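Local coordinates for deoxycytidylate deaminase (PDB 4P9E), which probably catalyses the zinc-dependent hydrolytic deamination of dCMP to dUMP in a cyanophage, at residues Ser89-Thr94 against Lys111-Arg116. Residues are numbered along the deposited sequence; the frame is centred on the assembly and turned at random.
Sequences SELFCT and KKVYYR
Strands 90-93 and 112-115 run parallel, with Leu91 beside Val113 and Phe92 beside Tyr114, and a ladder of backbone bonds zips them together: Leu91 N to Lys112 O, Tyr114 N to Leu91 O and Cys93 N to Tyr114 O, the last at 2.8 Å. At the Ser89 end of the pairing, Lys111 N donates to Ser89 O, while at the far end Arg116 N makes a weak bond to Cys93 O.

The face bearing Phe92 and Tyr114 is dominated by their offset stack, in which the ring planes are almost parallel (3° apart) and their centroids lie 4.4 Å apart. Both side chains take CG anti to the carbonyl carbon (chi1 -69° and -61°), which sends the rings the same way along the sheet; Phe92 CZ rests 3.6 Å from Tyr114 CD2. Over the opposite face of the Tyr114 ring, toward the hydroxyl-bearing rim, lies Lys112 CE. Glu90 extends past the Tyr114 edge with its carboxylate turned nearly perpendicular to the ring, and OE2 forms a long salt bridge of 4.0 Å with Lys111 NZ, whose chain bends at chi3. On the reverse face Leu91 CB meets Val113 CG2 at 4.0 Å, the two side chains lying alongside each other.

The pair forms a beta-alpha-beta unit through helix 99-107, which carries the zinc ligand Cys101; Cys93, on the Leu91 face, comes close to Glu72, the predicted proton donor. Helix 6-20 packs over the aromatic face, where its Tyr12 meets Phe92 and its Glu10 and Glu17 form salt bridges with Arg116. Within the mixed sheet, strand 31-36 flanks 90-93, and strand 134-137 borders 112-115, with Glu136 pairing with Lys112 NZ.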
ATOM      1  N   SER A  89      -2.767 -15.410  -2.146  1.00 33.94           N
ATOM      2  CA  SER A  89      -3.879 -15.630  -1.242  1.00 37.81           C
ATOM      3  C   SER A  89      -4.593 -16.931  -1.565  1.00 34.53           C
ATOM      4  O   SER A  89      -4.263 -17.613  -2.541  1.00 35.56           O
ATOM      5  CB  SER A  89      -4.880 -14.491  -1.359  1.00 36.94           C
ATOM      6  OG  SER A  89      -5.538 -14.558  -2.610  1.00 31.90           O
ATOM      7  N   GLU A  90      -5.581 -17.255  -0.741  1.00 33.17           N
ATOM      8  CA  GLU A  90      -6.453 -18.394  -0.991  1.00 37.75           C
ATOM      9  C   GLU A  90      -7.905 -17.973  -1.022  1.00 35.82           C
ATOM     10  O   GLU A  90      -8.323 -17.071  -0.308  1.00 33.81           O
ATOM     11  CB  GLU A  90      -6.275 -19.433   0.090  1.00 36.22           C
ATOM     12  CG  GLU A  90      -4.864 -19.467   0.613  1.00 52.64           C
ATOM     13  CD  GLU A  90      -4.529 -20.781   1.237  1.00 49.65           C
ATOM     14  OE1 GLU A  90      -4.814 -20.959   2.438  1.00 55.04           O
ATOM     15  OE2 GLU A  90      -3.999 -21.634   0.508  1.00 44.90           O
ATOM     16  N   LEU A  91      -8.676 -18.645  -1.855  1.00 34.85           N
ATOM     17  CA  LEU A  91     -10.081 -18.355  -1.979  1.00 30.33           C
ATOM     18  C   LEU A  91     -10.929 -19.433  -1.299  1.00 35.28           C
ATOM     19  O   LEU A  91     -10.826 -20.600  -1.655  1.00 36.68           O
ATOM     20  CB  LEU A  91     -10.408 -18.316  -3.455  1.00 29.65           C
ATOM     21  CG  LEU A  91     -11.830 -17.913  -3.791  1.00 39.01           C
ATOM     22  CD1 LEU A  91     -12.100 -16.521  -3.237  1.00 36.00           C
ATOM     23  CD2 LEU A  91     -11.988 -17.958  -5.290  1.00 37.09           C
ATOM     24  N   PHE A  92     -11.748 -19.061  -0.316  1.00 31.64           N
ATOM     25  CA  PHE A  92     -12.782 -19.973   0.178  1.00 32.00           C
ATOM     26  C   PHE A  92     -14.110 -19.601  -0.444  1.00 32.96           C
ATOM     27  O   PHE A  92     -14.638 -18.526  -0.208  1.00 31.16           O
ATOM     28  CB  PHE A  92     -12.929 -19.929   1.691  1.00 30.62           C
ATOM     29  CG  PHE A  92     -11.765 -20.487   2.420  1.00 36.26           C
ATOM     30  CD1 PHE A  92     -11.824 -21.750   2.974  1.00 37.71           C
ATOM     31  CD2 PHE A  92     -10.595 -19.759   2.551  1.00 32.15           C
ATOM     32  CE1 PHE A  92     -10.739 -22.263   3.647  1.00 36.78           C
ATOM     33  CE2 PHE A  92      -9.518 -20.281   3.220  1.00 32.21           C
ATOM     34  CZ  PHE A  92      -9.590 -21.527   3.764  1.00 33.08           C
ATOM     35  N   CYS A  93     -14.663 -20.496  -1.241  1.00 36.86           N
ATOM     36  CA  CYS A  93     -15.954 -20.233  -1.820  1.00 36.51           C
ATOM     37  C   CYS A  93     -16.965 -21.332  -1.421  1.00 38.59           C
ATOM     38  O   CYS A  93     -16.583 -22.474  -1.180  1.00 42.01           O
ATOM     39  CB  CYS A  93     -15.803 -20.090  -3.338  1.00 39.48           C
ATOM     40  SG  CYS A  93     -17.216 -19.270  -4.139  1.00 58.70           S
ATOM     41  N   THR A  94     -18.240 -20.983  -1.306  1.00 25.68           N
ATOM     42  CA  THR A  94     -19.267 -22.001  -1.102  1.00 30.16           C
ATOM     43  C   THR A  94     -19.381 -22.919  -2.312  1.00 31.86           C
ATOM     44  O   THR A  94     -19.701 -24.087  -2.177  1.00 32.00           O
ATOM     45  CB  THR A  94     -20.661 -21.399  -0.815  1.00 28.05           C
ATOM     46  OG1 THR A  94     -21.011 -20.464  -1.839  1.00 31.94           O
ATOM     47  CG2 THR A  94     -20.687 -20.703   0.529  1.00 29.55           C
ATOM     48  N   LYS A 111      -3.460 -18.860  -4.919  1.00 40.31           N
ATOM     49  CA  LYS A 111      -2.655 -20.040  -4.682  1.00 41.71           C
ATOM     50  C   LYS A 111      -3.525 -21.302  -4.717  1.00 48.47           C
ATOM     51  O   LYS A 111      -3.201 -22.291  -5.377  1.00 43.47           O
ATOM     52  CB  LYS A 111      -1.970 -19.884  -3.325  1.00 42.42           C
ATOM     53  CG  LYS A 111      -1.116 -21.048  -2.894  1.00 58.99           C
ATOM     54  CD  LYS A 111      -0.342 -20.701  -1.631  1.00 68.80           C
ATOM     55  CE  LYS A 111      -1.272 -20.235  -0.506  1.00 61.21           C
ATOM     56  NZ  LYS A 111      -0.529 -19.703   0.689  1.00 57.85           N
ATOM     57  N   LYS A 112      -4.645 -21.247  -4.006  1.00 37.00           N
ATOM     58  CA  LYS A 112      -5.524 -22.388  -3.894  1.00 35.19           C
ATOM     59  C   LYS A 112      -6.976 -21.951  -3.686  1.00 32.92           C
ATOM     60  O   LYS A 112      -7.243 -20.928  -3.070  1.00 30.75           O
ATOM     61  CB  LYS A 112      -5.051 -23.271  -2.738  1.00 36.76           C
ATOM     62  CG  LYS A 112      -5.990 -24.390  -2.361  1.00 35.65           C
ATOM     63  CD  LYS A 112      -5.482 -25.077  -1.128  1.00 38.09           C
ATOM     64  CE  LYS A 112      -6.128 -26.436  -0.915  1.00 39.92           C
ATOM     65  NZ  LYS A 112      -5.644 -26.975   0.372  1.00 42.28           N
ATOM     66  N   VAL A 113      -7.903 -22.734  -4.219  1.00 32.44           N
ATOM     67  CA  VAL A 113      -9.328 -22.552  -3.968  1.00 34.37           C
ATOM     68  C   VAL A 113      -9.938 -23.717  -3.144  1.00 36.69           C
ATOM     69  O   VAL A 113      -9.806 -24.880  -3.510  1.00 39.32           O
ATOM     70  CB  VAL A 113     -10.122 -22.388  -5.299  1.00 37.34           C
ATOM     71  CG1 VAL A 113     -11.619 -22.253  -5.024  1.00 38.22           C
ATOM     72  CG2 VAL A 113      -9.611 -21.192  -6.104  1.00 28.38           C
ATOM     73  N   TYR A 114     -10.583 -23.387  -2.027  1.00 38.09           N
ATOM     74  CA  TYR A 114     -11.390 -24.329  -1.254  1.00 34.12           C
ATOM     75  C   TYR A 114     -12.871 -24.104  -1.577  1.00 33.34           C
ATOM     76  O   TYR A 114     -13.358 -22.973  -1.499  1.00 29.22           O
ATOM     77  CB  TYR A 114     -11.200 -24.106   0.249  1.00 34.21           C
ATOM     78  CG  TYR A 114      -9.805 -24.295   0.793  1.00 38.10           C
ATOM     79  CD1 TYR A 114      -9.444 -25.466   1.431  1.00 39.01           C
ATOM     80  CD2 TYR A 114      -8.853 -23.278   0.707  1.00 42.72           C
ATOM     81  CE1 TYR A 114      -8.157 -25.637   1.947  1.00 44.82           C
ATOM     82  CE2 TYR A 114      -7.562 -23.440   1.218  1.00 38.45           C
ATOM     83  CZ  TYR A 114      -7.227 -24.618   1.837  1.00 45.91           C
ATOM     84  OH  TYR A 114      -5.961 -24.788   2.341  1.00 52.22           O
ATOM     85  N   TYR A 115     -13.590 -25.161  -1.941  1.00 33.40           N
ATOM     86  CA  TYR A 115     -15.047 -25.060  -2.130  1.00 36.95           C
ATOM     87  C   TYR A 115     -15.839 -26.098  -1.346  1.00 41.10           C
ATOM     88  O   TYR A 115     -15.333 -27.182  -1.025  1.00 39.34           O
ATOM     89  CB  TYR A 115     -15.432 -25.137  -3.599  1.00 34.57           C
ATOM     90  CG  TYR A 115     -15.211 -26.493  -4.215  1.00 41.53           C
ATOM     91  CD1 TYR A 115     -16.243 -27.418  -4.287  1.00 41.93           C
ATOM     92  CD2 TYR A 115     -13.975 -26.848  -4.744  1.00 40.97           C
ATOM     93  CE1 TYR A 115     -16.058 -28.655  -4.859  1.00 44.05           C
ATOM     94  CE2 TYR A 115     -13.777 -28.091  -5.308  1.00 42.49           C
ATOM     95  CZ  TYR A 115     -14.825 -28.993  -5.369  1.00 48.60           C
ATOM     96  OH  TYR A 115     -14.641 -30.242  -5.935  1.00 55.61           O
ATOM     97  N   ARG A 116     -17.047 -25.736  -0.931  1.00 39.83           N
ATOM     98  CA  ARG A 116     -17.933 -26.693  -0.285  1.00 40.52           C
ATOM     99  C   ARG A 116     -18.792 -27.491  -1.250  1.00 44.87           C
ATOM    100  O   ARG A 116     -19.003 -28.677  -1.057  1.00 53.68           O
ATOM    101  CB  ARG A 116     -18.821 -26.011   0.747  1.00 38.06           C
ATOM    102  CG  ARG A 116     -19.572 -26.983   1.624  1.00 39.15           C
ATOM    103  CD  ARG A 116     -19.538 -26.561   3.068  1.00 38.01           C
ATOM    104  NE  ARG A 116     -18.447 -27.185   3.798  1.00 36.88           N
ATOM    105  CZ  ARG A 116     -18.067 -26.822   5.013  1.00 39.88           C
ATOM    106  NH1 ARG A 116     -18.691 -25.836   5.634  1.00 34.40           N
ATOM    107  NH2 ARG A 116     -17.064 -27.442   5.607  1.00 40.62           N
TER